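Local coordinates for protein metallo-beta-lactamase (Simiduia agarivorans, PDB 6MFI) that probably hydrolyses beta-lactam antibiotics with a pair of active-site zinc ions, as a class B3 metallo-beta-lactamase, at residues A30-W43 and H253-E265. Sequence-based numbering, arbitrary orientation. Where two conformers were deposited one is given.
With ZN (zinc ion), chain B.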
loop_
_atom_site.group_PDB
_atom_site.type_symbol
_atom_site.label_atom_id
_atom_site.label_comp_id
_atom_site.label_asym_id
_atom_site.label_seq_id
_atom_site.Cartn_x
_atom_site.Cartn_y
_atom_site.Cartn_z
ATOM N N ALA A 30 -3.112 17.615 -7.282
ATOM C CA ALA A 30 -1.829 16.931 -7.341
ATOM C C ALA A 30 -0.690 17.908 -7.602
ATOM O O ALA A 30 0.441 17.656 -7.175
ATOM C CB ALA A 30 -1.858 15.841 -8.414
ATOM N N GLU A 31 -0.962 19.016 -8.297
ATOM C CA GLU A 31 0.018 20.095 -8.359
ATOM C C GLU A 31 0.231 20.703 -6.981
ATOM O O GLU A 31 1.369 20.981 -6.582
ATOM C CB GLU A 31 -0.429 21.172 -9.349
ATOM C CG GLU A 31 0.469 22.403 -9.340
ATOM C CD GLU A 31 -0.307 23.705 -9.384
ATOM O OE1 GLU A 31 -1.439 23.713 -9.907
ATOM O OE2 GLU A 31 0.213 24.719 -8.873
ATOM N N HIS A 32 -0.859 20.919 -6.239
ATOM C CA HIS A 32 -0.741 21.360 -4.856
ATOM C C HIS A 32 -0.012 20.330 -4.007
ATOM O O HIS A 32 0.685 20.694 -3.053
ATOM C CB HIS A 32 -2.129 21.644 -4.279
ATOM C CG HIS A 32 -2.106 22.255 -2.913
ATOM N ND1 HIS A 32 -1.155 23.174 -2.524
ATOM C CD2 HIS A 32 -2.917 22.080 -1.844
ATOM C CE1 HIS A 32 -1.382 23.539 -1.275
ATOM N NE2 HIS A 32 -2.446 22.888 -0.838
ATOM N N TRP A 33 -0.151 19.043 -4.340
ATOM C CA TRP A 33 0.548 18.002 -3.592
ATOM C C TRP A 33 2.054 18.091 -3.795
ATOM O O TRP A 33 2.823 17.940 -2.838
ATOM C CB TRP A 33 0.033 16.623 -4.002
ATOM C CG TRP A 33 0.432 15.534 -3.052
ATOM C CD1 TRP A 33 -0.309 15.033 -2.024
ATOM C CD2 TRP A 33 1.672 14.815 -3.040
ATOM N NE1 TRP A 33 0.389 14.045 -1.372
ATOM C CE2 TRP A 33 1.609 13.892 -1.977
ATOM C CE3 TRP A 33 2.828 14.859 -3.825
ATOM C CZ2 TRP A 33 2.656 13.023 -1.679
ATOM C CZ3 TRP A 33 3.867 13.996 -3.528
ATOM C CH2 TRP A 33 3.774 13.090 -2.463
ATOM N N VAL A 34 2.495 18.324 -5.034
ATOM C CA VAL A 34 3.925 18.476 -5.296
ATOM C C VAL A 34 4.469 19.695 -4.566
ATOM O O VAL A 34 5.593 19.679 -4.047
ATOM C CB VAL A 34 4.185 18.558 -6.812
ATOM C CG1 VAL A 34 5.675 18.671 -7.092
ATOM C CG2 VAL A 34 3.605 17.343 -7.517
ATOM N N ASP A 35 3.679 20.769 -4.500
ATOM C CA ASP A 35 4.108 21.957 -3.773
ATOM C C ASP A 35 4.036 21.753 -2.264
ATOM O O ASP A 35 4.759 22.421 -1.516
ATOM C CB ASP A 35 3.260 23.161 -4.184
ATOM C CG ASP A 35 3.400 23.500 -5.656
ATOM O OD1 ASP A 35 4.487 23.261 -6.223
ATOM O OD2 ASP A 35 2.421 24.008 -6.245
ATOM N N SER A 36 3.181 20.842 -1.799
ATOM C CA SER A 36 2.991 20.639 -0.368
ATOM C C SER A 36 3.842 19.512 0.196
ATOM O O SER A 36 4.212 19.558 1.375
ATOM C CB SER A 36 1.519 20.348 -0.062
ATOM O OG SER A 36 0.680 21.378 -0.553
ATOM N N CYS A 37 4.158 18.500 -0.609
ATOM C CA CYS A 37 4.873 17.321 -0.143
ATOM C C CYS A 37 6.174 17.150 -0.916
ATOM O O CYS A 37 6.242 17.445 -2.114
ATOM C CB CYS A 37 4.005 16.066 -0.289
ATOM S SG CYS A 37 2.403 16.175 0.550
ATOM N N ALA A 38 7.200 16.666 -0.224
ATOM C CA ALA A 38 8.523 16.464 -0.792
ATOM C C ALA A 38 8.800 14.971 -0.958
ATOM O O ALA A 38 7.998 14.114 -0.576
ATOM C CB ALA A 38 9.588 17.127 0.083
ATOM N N ASP A 39 9.958 14.668 -1.538
ATOM C CA ASP A 39 10.368 13.282 -1.715
ATOM C C ASP A 39 10.820 12.695 -0.383
ATOM O O ASP A 39 11.597 13.318 0.347
ATOM C CB ASP A 39 11.493 13.188 -2.746
ATOM C CG ASP A 39 10.973 13.042 -4.162
ATOM O OD1 ASP A 39 9.997 12.289 -4.365
ATOM O OD2 ASP A 39 11.540 13.680 -5.074
ATOM N N TRP A 40 10.330 11.494 -0.075
ATOM C CA TRP A 40 10.651 10.802 1.173
ATOM C C TRP A 40 10.330 11.679 2.382
ATOM O O TRP A 40 11.149 11.870 3.284
ATOM C CB TRP A 40 12.113 10.355 1.191
ATOM C CG TRP A 40 12.468 9.415 0.081
ATOM C CD1 TRP A 40 13.329 9.653 -0.951
ATOM C CD2 TRP A 40 11.988 8.076 -0.097
ATOM N NE1 TRP A 40 13.406 8.550 -1.766
ATOM C CE2 TRP A 40 12.594 7.568 -1.263
ATOM C CE3 TRP A 40 11.102 7.261 0.613
ATOM C CZ2 TRP A 40 12.341 6.282 -1.736
ATOM C CZ3 TRP A 40 10.853 5.984 0.143
ATOM C CH2 TRP A 40 11.470 5.507 -1.021
ATOM N N ASP A 41 9.117 12.222 2.386
ATOM C CA ASP A 41 8.699 13.127 3.444
ATOM C C ASP A 41 8.409 12.353 4.729
ATOM O O ASP A 41 8.428 11.119 4.767
ATOM C CB ASP A 41 7.467 13.919 3.008
ATOM C CG ASP A 41 7.578 15.394 3.332
ATOM O OD1 ASP A 41 8.237 15.734 4.337
ATOM O OD2 ASP A 41 7.006 16.212 2.582
ATOM N N ALA A 42 8.141 13.102 5.796
ATOM C CA ALA A 42 7.807 12.489 7.074
ATOM C C ALA A 42 6.516 11.685 6.956
ATOM O O ALA A 42 5.605 12.036 6.202
ATOM C CB ALA A 42 7.668 13.556 8.159
ATOM N N TRP A 43 6.449 10.590 7.716
ATOM C CA TRP A 43 5.306 9.686 7.617
ATOM C C TRP A 43 4.015 10.367 8.053
ATOM O O TRP A 43 2.954 10.138 7.461
ATOM C CB TRP A 43 5.553 8.433 8.456
ATOM C CG TRP A 43 6.622 7.535 7.916
ATOM C CD1 TRP A 43 7.171 7.570 6.668
ATOM C CD2 TRP A 43 7.272 6.464 8.610
ATOM N NE1 TRP A 43 8.124 6.587 6.542
ATOM C CE2 TRP A 43 8.205 5.895 7.721
ATOM C CE3 TRP A 43 7.158 5.934 9.899
ATOM C CZ2 TRP A 43 9.017 4.820 8.078
ATOM C CZ3 TRP A 43 7.964 4.867 10.251
ATOM C CH2 TRP A 43 8.882 4.322 9.345
ATOM N N HIS A 253 4.983 3.885 0.036
ATOM C CA HIS A 253 5.864 5.037 0.105
ATOM C C HIS A 253 5.868 5.688 -1.268
ATOM O O HIS A 253 6.400 5.095 -2.218
ATOM C CB HIS A 253 7.277 4.626 0.511
ATOM C CG HIS A 253 7.361 4.036 1.885
ATOM N ND1 HIS A 253 7.446 4.809 3.023
ATOM C CD2 HIS A 253 7.370 2.748 2.303
ATOM C CE1 HIS A 253 7.505 4.022 4.082
ATOM N NE2 HIS A 253 7.460 2.767 3.673
ATOM N N PRO A 254 5.282 6.877 -1.431
ATOM C CA PRO A 254 5.111 7.434 -2.784
ATOM C C PRO A 254 6.407 7.585 -3.559
ATOM O O PRO A 254 6.408 7.398 -4.782
ATOM C CB PRO A 254 4.454 8.795 -2.517
ATOM C CG PRO A 254 3.764 8.623 -1.200
ATOM C CD PRO A 254 4.656 7.721 -0.399
ATOM N N SER A 255 7.514 7.907 -2.890
ATOM C CA SER A 255 8.778 8.076 -3.593
ATOM C C SER A 255 9.371 6.758 -4.074
ATOM O O SER A 255 10.341 6.782 -4.840
ATOM C CB SER A 255 9.782 8.803 -2.698
ATOM O OG SER A 255 9.376 10.139 -2.454
ATOM N N ALA A 256 8.821 5.616 -3.651
ATOM C CA ALA A 256 9.310 4.334 -4.146
ATOM C C ALA A 256 9.055 4.176 -5.639
ATOM O O ALA A 256 9.835 3.516 -6.334
ATOM C CB ALA A 256 8.669 3.184 -3.371
ATOM N N SER A 257 7.971 4.765 -6.147
ATOM C CA SER A 257 7.660 4.745 -7.571
ATOM C C SER A 257 7.838 6.114 -8.217
ATOM O O SER A 257 7.335 6.344 -9.322
ATOM C CB SER A 257 6.238 4.231 -7.799
ATOM O OG SER A 257 5.312 4.894 -6.954
ATOM N N GLN A 258 8.546 7.025 -7.547
ATOM C CA GLN A 258 8.770 8.382 -8.044
ATOM C C GLN A 258 7.447 9.074 -8.357
ATOM O O GLN A 258 7.303 9.762 -9.370
ATOM C CB GLN A 258 9.692 8.376 -9.267
ATOM C CG GLN A 258 11.026 7.687 -9.026
ATOM C CD GLN A 258 12.056 8.018 -10.087
ATOM O OE1 GLN A 258 12.059 9.115 -10.647
ATOM N NE2 GLN A 258 12.943 7.069 -10.366
ATOM N N MET A 259 6.466 8.880 -7.470
ATOM C CA MET A 259 5.141 9.459 -7.680
ATOM C C MET A 259 5.202 10.979 -7.751
ATOM O O MET A 259 4.493 11.597 -8.552
ATOM C CB MET A 259 4.192 9.019 -6.566
ATOM C CG MET A 259 2.722 9.191 -6.901
ATOM S SD MET A 259 1.654 8.616 -5.572
ATOM C CE MET A 259 1.593 10.078 -4.545
ATOM N N ARG A 260 6.040 11.598 -6.917
ATOM C CA ARG A 260 6.148 13.053 -6.934
ATOM C C ARG A 260 6.773 13.546 -8.233
ATOM O O ARG A 260 6.328 14.550 -8.800
ATOM C CB ARG A 260 6.959 13.537 -5.733
ATOM C CG ARG A 260 6.976 15.048 -5.583
ATOM C CD ARG A 260 7.953 15.492 -4.509
ATOM N NE ARG A 260 7.898 16.935 -4.295
ATOM C CZ ARG A 260 8.543 17.825 -5.041
ATOM N NH1 ARG A 260 9.297 17.424 -6.055
ATOM N NH2 ARG A 260 8.434 19.119 -4.773
ATOM N N GLN A 261 7.807 12.855 -8.719
ATOM C CA GLN A 261 8.426 13.255 -9.978
ATOM C C GLN A 261 7.476 13.047 -11.151
ATOM O O GLN A 261 7.398 13.894 -12.048
ATOM C CB GLN A 261 9.730 12.488 -10.194
ATOM C CG GLN A 261 10.754 12.693 -9.090
ATOM C CD GLN A 261 10.692 11.614 -8.026
ATOM O OE1 GLN A 261 9.729 11.532 -7.261
ATOM N NE2 GLN A 261 11.726 10.783 -7.967
ATOM N N ARG A 262 6.741 11.933 -11.160
ATOM C CA ARG A 262 5.775 11.699 -12.229
ATOM C C ARG A 262 4.660 12.737 -12.204
ATOM O O ARG A 262 4.151 13.139 -13.257
ATOM C CB ARG A 262 5.195 10.289 -12.116
ATOM C CG ARG A 262 6.195 9.176 -12.383
ATOM C CD ARG A 262 5.541 7.810 -12.250
ATOM N NE ARG A 262 5.161 7.516 -10.871
ATOM C CZ ARG A 262 4.198 6.669 -10.524
ATOM N NH1 ARG A 262 3.509 6.027 -11.459
ATOM N NH2 ARG A 262 3.922 6.463 -9.244
ATOM N N LEU A 263 4.264 13.183 -11.008
ATOM C CA LEU A 263 3.234 14.213 -10.908
ATOM C C LEU A 263 3.751 15.563 -11.393
ATOM O O LEU A 263 3.022 16.315 -12.051
ATOM C CB LEU A 263 2.739 14.320 -9.466
ATOM C CG LEU A 263 1.727 13.278 -8.987
ATOM C CD1 LEU A 263 1.362 13.519 -7.530
ATOM C CD2 LEU A 263 0.485 13.292 -9.862
ATOM N N SER A 264 5.008 15.884 -11.083
ATOM C CA SER A 264 5.551 17.191 -11.439
ATOM C C SER A 264 6.025 17.236 -12.887
ATOM O O SER A 264 5.879 18.264 -13.558
ATOM C CB SER A 264 6.702 17.548 -10.498
ATOM O OG SER A 264 7.639 18.396 -11.138
ATOM N N GLU A 265 6.587 16.135 -13.386
ATOM C CA GLU A 265 7.217 16.118 -14.700
ATOM C C GLU A 265 6.236 15.900 -15.843
ATOM O O GLU A 265 6.425 16.475 -16.920
ATOM C CB GLU A 265 8.288 15.023 -14.762
ATOM C CG GLU A 265 9.714 15.528 -14.673
ATOM C CD GLU A 265 10.657 14.489 -14.101
ATOM O OE1 GLU A 265 10.376 13.278 -14.248
ATOM O OE2 GLU A 265 11.673 14.885 -13.490
HETATM ZN ZN ZN B . 6.813 1.449 5.169
HETATM O O HOH W 1 10.113 15.195 -7.087
HETATM O O HOH W 2 7.719 0.099 6.310
#
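V34 lies against R260 and A30 against L263 where helix 30-36 passes helix 259-265, their axes 9.4 Å apart at closest approach and 125° between their directions; beyond the helices, loop 37-43 runs beside the 3-10 turn 254-256, D39 level with S255. R260 suits its place because its CB and CG methylenes lie along W33, CB 3.8 Å from W33 CZ3, while its guanidinium meets backbone carbonyls. CG stands anti to the backbone N (chi1 -173°) and the chain stays extended to NE, carrying the guanidinium to the C-terminal end of helix 30-36. There R260 NE donates to C37 O at 2.8 Å, in the guanidinium plane and on a carbonyl lone pair. R260 NH2 adds a weak bond to V34 O. Branched V34 serves two neighbours, CG1 covering one guanidinium face and CG2 packing on L263 CB. R260 NH1 reaches D39 OD2 through a water, the two charges being too far apart for a salt bridge. The broad indole of W33 offers M259 CE a face and R260 CB an edge, and F50 and Y58 pack around it. S255 is small enough for its CB to sit over the W40 six-membered ring in a CH-pi contact, 3.5 Å from the centroid, while S255 OG donates to D39 OD1 at 2.9 Å and accepts from W40 N at 2.9 Å. W43 NE1 approaches the H253 imidazole edge, 3.6 Å from H253 CE1. H253 NE2 binds zinc at 2.1 Å, and D114 and H115 complete the protein ligands. An N-terminal segment thus borders the Asp-His-His zinc site characteristic of B3 metallo-beta-lactamases, with W40 and W43 beside the metal-binding histidine.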